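Local coordinates for regulatory protein SdiA (Escherichia coli, PDB 4LFU) that activates transcription of the ftsQAZ cell-division genes and senses acyl-homoserine lactone autoinducers from other bacteria as a LuxR-type quorum-sensing receptor, at residues E25-I30 and A58-Y63. Sequence-based numbering, arbitrary orientation.
Sequences EVYHEI and AFYTNY
A single pair of tyrosines, Y27 and Y60, makes the whole contact, their rings stacked face to face with planes only 6° apart and centroids separated by 3.8 Å. The overlap is offset and the long axes of the two side chains cross, so that each ring lays a different part of itself on the other. CD2 of Y60 sits over the centre of the Y27 ring, 3.5 Å from Y27 CG, whereas CD2 of Y27 lies nearer the rim of the Y60 ring, 3.5 Å from Y60 CE2. The methylene of Y60 extends the stack toward the hydroxyl-bearing end of the Y27 ring: CB lies over the same face as a CH-pi contact, 3.9 Å from the ring centroid. The step from CA to CB brings Y60 toward the helix, and chi1 of -156°, with CG roughly anti to the backbone N, turns its ring to lie along the Y27 face. Burial is uneven, Y27 being enclosed while Y60 remains exposed. Within the autoinducer-binding domain, the stack ties helix 23-36 to strand 57-61, an edge strand of the antiparallel sheet within this chain. Y27 also packs on Y42 of the adjacent strand 41-47 and on L165 of helix 147-167, while F59 and T61 contact helix 65-73.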
loop_
_atom_site.group_PDB
_atom_site.type_symbol
_atom_site.label_atom_id
_atom_site.label_comp_id
_atom_site.label_asym_id
_atom_site.label_seq_id
_atom_site.Cartn_x
_atom_site.Cartn_y
_atom_site.Cartn_z
ATOM N N GLU A 25 -6.844 -2.692 -24.290
ATOM C CA GLU A 25 -6.163 -3.993 -24.275
ATOM C C GLU A 25 -6.171 -4.597 -22.882
ATOM O O GLU A 25 -6.249 -5.820 -22.731
ATOM C CB GLU A 25 -4.703 -3.866 -24.717
ATOM C CG GLU A 25 -4.427 -3.683 -26.207
ATOM C CD GLU A 25 -2.919 -3.502 -26.460
ATOM O OE1 GLU A 25 -2.160 -4.499 -26.374
ATOM O OE2 GLU A 25 -2.486 -2.361 -26.704
ATOM N N VAL A 26 -6.043 -3.737 -21.870
ATOM C CA VAL A 26 -6.117 -4.151 -20.460
ATOM C C VAL A 26 -7.541 -4.634 -20.134
ATOM O O VAL A 26 -7.725 -5.743 -19.608
ATOM C CB VAL A 26 -5.690 -2.987 -19.487
ATOM C CG1 VAL A 26 -5.835 -3.403 -18.067
ATOM C CG2 VAL A 26 -4.258 -2.528 -19.748
ATOM N N TYR A 27 -8.539 -3.810 -20.473
ATOM C CA TYR A 27 -9.944 -4.148 -20.218
ATOM C C TYR A 27 -10.406 -5.382 -20.972
ATOM O O TYR A 27 -11.075 -6.241 -20.405
ATOM C CB TYR A 27 -10.868 -2.969 -20.484
ATOM C CG TYR A 27 -10.561 -1.783 -19.620
ATOM C CD1 TYR A 27 -10.416 -1.915 -18.242
ATOM C CD2 TYR A 27 -10.431 -0.527 -20.172
ATOM C CE1 TYR A 27 -10.131 -0.803 -17.435
ATOM C CE2 TYR A 27 -10.146 0.578 -19.388
ATOM C CZ TYR A 27 -9.996 0.433 -18.023
ATOM O OH TYR A 27 -9.717 1.548 -17.246
ATOM N N HIS A 28 -9.995 -5.497 -22.228
ATOM C CA HIS A 28 -10.350 -6.659 -23.034
ATOM C C HIS A 28 -9.794 -7.962 -22.456
ATOM O O HIS A 28 -10.486 -8.983 -22.450
ATOM C CB HIS A 28 -9.914 -6.473 -24.499
ATOM C CG HIS A 28 -10.262 -7.639 -25.368
ATOM N ND1 HIS A 28 -9.332 -8.586 -25.751
ATOM C CD2 HIS A 28 -11.449 -8.040 -25.889
ATOM C CE1 HIS A 28 -9.931 -9.512 -26.484
ATOM N NE2 HIS A 28 -11.214 -9.204 -26.581
ATOM N N GLU A 29 -8.552 -7.922 -21.969
ATOM C CA GLU A 29 -7.914 -9.077 -21.336
ATOM C C GLU A 29 -8.598 -9.480 -20.033
ATOM O O GLU A 29 -8.723 -10.670 -19.753
ATOM C CB GLU A 29 -6.417 -8.818 -21.110
ATOM C CG GLU A 29 -5.589 -10.036 -20.629
ATOM C CD GLU A 29 -5.700 -11.254 -21.555
ATOM O OE1 GLU A 29 -5.654 -11.075 -22.797
ATOM O OE2 GLU A 29 -5.833 -12.394 -21.045
ATOM N N ILE A 30 -9.037 -8.498 -19.236
ATOM C CA ILE A 30 -9.786 -8.787 -18.004
ATOM C C ILE A 30 -11.125 -9.439 -18.329
ATOM O O ILE A 30 -11.498 -10.420 -17.686
ATOM C CB ILE A 30 -10.031 -7.545 -17.127
ATOM C CG1 ILE A 30 -8.721 -7.081 -16.478
ATOM C CG2 ILE A 30 -11.121 -7.837 -16.070
ATOM C CD1 ILE A 30 -8.770 -5.623 -16.011
ATOM N N ALA A 58 -13.339 5.803 -9.463
ATOM C CA ALA A 58 -13.338 5.707 -10.898
ATOM C C ALA A 58 -13.485 4.237 -11.241
ATOM O O ALA A 58 -13.009 3.379 -10.509
ATOM C CB ALA A 58 -12.073 6.301 -11.463
ATOM N N PHE A 59 -14.192 3.942 -12.324
ATOM C CA PHE A 59 -14.506 2.553 -12.663
ATOM C C PHE A 59 -14.480 2.243 -14.162
ATOM O O PHE A 59 -14.514 3.131 -14.999
ATOM C CB PHE A 59 -15.868 2.150 -12.079
ATOM C CG PHE A 59 -17.022 2.877 -12.695
ATOM C CD1 PHE A 59 -17.357 4.160 -12.274
ATOM C CD2 PHE A 59 -17.792 2.271 -13.685
ATOM C CE1 PHE A 59 -18.421 4.829 -12.850
ATOM C CE2 PHE A 59 -18.878 2.930 -14.257
ATOM C CZ PHE A 59 -19.196 4.198 -13.847
ATOM N N TYR A 60 -14.415 0.954 -14.470
ATOM C CA TYR A 60 -14.635 0.467 -15.815
ATOM C C TYR A 60 -15.223 -0.917 -15.739
ATOM O O TYR A 60 -14.701 -1.811 -15.056
ATOM C CB TYR A 60 -13.332 0.429 -16.616
ATOM C CG TYR A 60 -13.554 0.502 -18.109
ATOM C CD1 TYR A 60 -13.583 1.738 -18.769
ATOM C CD2 TYR A 60 -13.738 -0.654 -18.859
ATOM C CE1 TYR A 60 -13.783 1.811 -20.131
ATOM C CE2 TYR A 60 -13.936 -0.595 -20.230
ATOM C CZ TYR A 60 -13.957 0.632 -20.858
ATOM O OH TYR A 60 -14.169 0.693 -22.223
ATOM N N THR A 61 -16.311 -1.109 -16.471
ATOM C CA THR A 61 -17.084 -2.317 -16.322
ATOM C C THR A 61 -17.672 -2.728 -17.664
ATOM O O THR A 61 -17.775 -1.891 -18.575
ATOM C CB THR A 61 -18.166 -2.122 -15.198
ATOM O OG1 THR A 61 -18.786 -3.376 -14.910
ATOM C CG2 THR A 61 -19.220 -1.134 -15.601
ATOM N N ASN A 62 -18.032 -4.009 -17.807
ATOM C CA ASN A 62 -18.895 -4.416 -18.933
ATOM C C ASN A 62 -20.362 -4.707 -18.534
ATOM O O ASN A 62 -21.119 -5.287 -19.305
ATOM C CB ASN A 62 -18.302 -5.581 -19.723
ATOM C CG ASN A 62 -18.247 -6.865 -18.921
ATOM O OD1 ASN A 62 -18.016 -7.940 -19.471
ATOM N ND2 ASN A 62 -18.444 -6.764 -17.628
ATOM N N TYR A 63 -20.747 -4.301 -17.330
ATOM C CA TYR A 63 -22.144 -4.327 -16.926
ATOM C C TYR A 63 -22.984 -3.478 -17.871
ATOM O O TYR A 63 -22.511 -2.430 -18.370
ATOM C CB TYR A 63 -22.312 -3.773 -15.528
ATOM C CG TYR A 63 -21.969 -4.720 -14.398
ATOM C CD1 TYR A 63 -20.999 -4.372 -13.452
ATOM C CD2 TYR A 63 -22.628 -5.938 -14.249
ATOM C CE1 TYR A 63 -20.691 -5.219 -12.388
ATOM C CE2 TYR A 63 -22.335 -6.784 -13.200
ATOM C CZ TYR A 63 -21.349 -6.421 -12.275
ATOM O OH TYR A 63 -21.031 -7.257 -11.236
#